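Local coordinates for putative esterase (Uncultured bacterium, PDB 7C4D), which probably hydrolyses carboxylic esters, as a marine bacterial esterase of the alpha/beta hydrolase fold, at residues L26-G31 and N44-Y49. Residues are numbered along the deposited sequence; the frame is centred on the assembly and turned at random.
With SO4 (sulfate ion), chain E.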
loop_
_atom_site.group_PDB
_atom_site.type_symbol
_atom_site.label_atom_id
_atom_site.label_comp_id
_atom_site.label_asym_id
_atom_site.label_seq_id
_atom_site.Cartn_x
_atom_site.Cartn_y
_atom_site.Cartn_z
ATOM N N LEU A 26 -7.571 -13.120 -4.140
ATOM C CA LEU A 26 -7.334 -12.120 -3.127
ATOM C C LEU A 26 -6.120 -11.327 -3.608
ATOM O O LEU A 26 -5.029 -11.878 -3.735
ATOM C CB LEU A 26 -7.094 -12.838 -1.794
ATOM C CG LEU A 26 -6.677 -11.967 -0.598
ATOM C CD1 LEU A 26 -7.668 -10.852 -0.366
ATOM C CD2 LEU A 26 -6.558 -12.825 0.671
ATOM N N ILE A 27 -6.339 -10.035 -3.870
ATOM C CA ILE A 27 -5.292 -9.146 -4.338
ATOM C C ILE A 27 -4.814 -8.303 -3.166
ATOM O O ILE A 27 -5.650 -7.682 -2.493
ATOM C CB ILE A 27 -5.801 -8.274 -5.524
ATOM C CG1 ILE A 27 -6.169 -9.127 -6.740
ATOM C CG2 ILE A 27 -4.775 -7.203 -5.882
ATOM C CD1 ILE A 27 -6.815 -8.381 -7.910
ATOM N N ILE A 28 -3.482 -8.263 -2.953
ATOM C CA ILE A 28 -2.924 -7.436 -1.888
ATOM C C ILE A 28 -2.108 -6.294 -2.526
ATOM O O ILE A 28 -1.294 -6.546 -3.408
ATOM C CB ILE A 28 -2.116 -8.294 -0.893
ATOM C CG1 ILE A 28 -2.912 -9.516 -0.429
ATOM C CG2 ILE A 28 -1.574 -7.519 0.301
ATOM C CD1 ILE A 28 -2.205 -10.338 0.695
ATOM N N LEU A 29 -2.353 -5.053 -2.086
ATOM C CA LEU A 29 -1.672 -3.847 -2.564
ATOM C C LEU A 29 -0.931 -3.168 -1.413
ATOM O O LEU A 29 -1.533 -2.697 -0.438
ATOM C CB LEU A 29 -2.681 -2.855 -3.162
ATOM C CG LEU A 29 -3.556 -3.343 -4.304
ATOM C CD1 LEU A 29 -4.393 -2.185 -4.827
ATOM C CD2 LEU A 29 -2.697 -3.898 -5.407
ATOM N N HIS A 30 0.393 -3.108 -1.535
ATOM C CA HIS A 30 1.254 -2.446 -0.572
ATOM C C HIS A 30 1.054 -0.906 -0.598
ATOM O O HIS A 30 0.397 -0.322 -1.481
ATOM C CB HIS A 30 2.694 -2.845 -0.902
ATOM C CG HIS A 30 3.123 -2.309 -2.223
ATOM N ND1 HIS A 30 3.556 -1.004 -2.386
ATOM C CD2 HIS A 30 3.109 -2.851 -3.456
ATOM C CE1 HIS A 30 3.819 -0.776 -3.648
ATOM N NE2 HIS A 30 3.561 -1.898 -4.334
ATOM N N GLY A 31 1.642 -0.229 0.386
ATOM C CA GLY A 31 1.691 1.225 0.433
ATOM C C GLY A 31 2.988 1.828 -0.151
ATOM O O GLY A 31 3.836 1.118 -0.712
ATOM N N ASN A 44 1.511 -16.159 3.276
ATOM C CA ASN A 44 1.879 -17.521 3.637
ATOM C C ASN A 44 0.716 -18.213 4.336
ATOM O O ASN A 44 0.400 -19.292 3.926
ATOM C CB ASN A 44 3.210 -17.656 4.379
ATOM C CG ASN A 44 4.368 -17.871 3.416
ATOM O OD1 ASN A 44 4.178 -18.249 2.249
ATOM N ND2 ASN A 44 5.577 -17.599 3.887
ATOM N N GLU A 45 0.077 -17.571 5.319
ATOM C CA GLU A 45 -1.173 -18.040 5.899
ATOM C C GLU A 45 -2.376 -17.957 4.951
ATOM O O GLU A 45 -3.071 -18.966 4.789
ATOM C CB GLU A 45 -1.359 -17.439 7.285
ATOM C CG GLU A 45 -0.304 -17.995 8.217
ATOM C CD GLU A 45 -0.398 -17.588 9.668
ATOM O OE1 GLU A 45 -1.517 -17.598 10.231
ATOM O OE2 GLU A 45 0.653 -17.272 10.242
ATOM N N LEU A 46 -2.594 -16.798 4.291
ATOM C CA LEU A 46 -3.797 -16.570 3.488
ATOM C C LEU A 46 -3.901 -17.516 2.288
ATOM O O LEU A 46 -5.000 -17.815 1.858
ATOM C CB LEU A 46 -3.968 -15.094 3.108
ATOM C CG LEU A 46 -4.035 -14.067 4.262
ATOM C CD1 LEU A 46 -4.257 -12.657 3.721
ATOM C CD2 LEU A 46 -5.173 -14.388 5.215
ATOM N N LYS A 47 -2.778 -18.025 1.766
ATOM C CA LYS A 47 -2.774 -18.865 0.573
ATOM C C LYS A 47 -3.440 -20.244 0.799
ATOM O O LYS A 47 -3.762 -20.923 -0.174
ATOM C CB LYS A 47 -1.339 -19.089 0.076
ATOM C CG LYS A 47 -0.505 -20.022 0.948
ATOM C CD LYS A 47 0.892 -20.272 0.433
ATOM C CE LYS A 47 1.625 -21.244 1.332
ATOM N NZ LYS A 47 3.029 -21.410 0.884
ATOM N N ASP A 48 -3.656 -20.668 2.059
ATOM C CA ASP A 48 -4.400 -21.902 2.279
ATOM C C ASP A 48 -5.871 -21.740 1.903
ATOM O O ASP A 48 -6.539 -22.753 1.712
ATOM C CB ASP A 48 -4.355 -22.363 3.731
ATOM C CG ASP A 48 -2.959 -22.707 4.232
ATOM O OD1 ASP A 48 -2.094 -23.021 3.416
ATOM O OD2 ASP A 48 -2.743 -22.576 5.433
ATOM N N TYR A 49 -6.384 -20.492 1.833
ATOM C CA TYR A 49 -7.808 -20.314 1.632
ATOM C C TYR A 49 -8.119 -19.543 0.346
ATOM O O TYR A 49 -9.260 -19.526 -0.121
ATOM C CB TYR A 49 -8.424 -19.625 2.854
ATOM C CG TYR A 49 -8.004 -20.267 4.151
ATOM C CD1 TYR A 49 -8.537 -21.488 4.559
ATOM C CD2 TYR A 49 -7.045 -19.674 4.947
ATOM C CE1 TYR A 49 -8.094 -22.108 5.711
ATOM C CE2 TYR A 49 -6.643 -20.255 6.135
ATOM C CZ TYR A 49 -7.167 -21.480 6.513
ATOM O OH TYR A 49 -6.777 -22.009 7.694
HETATM S S SO4 E . 3.940 -2.328 2.813
HETATM O O1 SO4 E . 4.789 -2.873 1.787
HETATM O O2 SO4 E . 4.161 -0.899 2.876
HETATM O O3 SO4 E . 2.546 -2.563 2.495
HETATM O O4 SO4 E . 4.251 -2.926 4.079
#
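Leu-46 of helix 40-46 lays its CD1 methyl on two side chains of strand 25-29. Leu-46 CD1 lies 3.8 Å from Leu-26 CD2. The same Leu-46 methyl lies 4.3 Å from Ile-28 CD1, so it meets both. The Leu-26 and Leu-46 side chains cross at about a right angle. In Leu-46, CG stands anti to the carbonyl carbon (chi1 -57°), which sends the branch out from the helix to the sheet. Leu-26 and Ile-28 are alternate residues of the strand and face the helix together. The contact belongs to the beta-alpha-beta unit of strand 25-29, helix 40-46 and strand 51-55. Val-52 and Ile-93, from the strands that flank 25-29, also touch Leu-46. Thr-267 and Leu-268 of helix 260-270 adjoin it as well.

Past the strand, the chain turns into a loop beside a bound sulfate, probably from the crystallisation liquor. Gly-31 N gives sulfate O3 one long hydrogen bond (3.3 Å), and Asn-38, Trp-39 and His-256 also bond the ion. His-30 ND1 donates to Gly-31 O at 2.7 Å, with the acceptor nearly in the ring plane. His-30 NE2 accepts from the backbone N of Gln-57, so both ring nitrogens are engaged and the ring's rotation is fixed. Between residues 26-31 and 44-49 the link is purely apolar, made by buried methyls, so the helix docks here without burying a polar side chain against the strand.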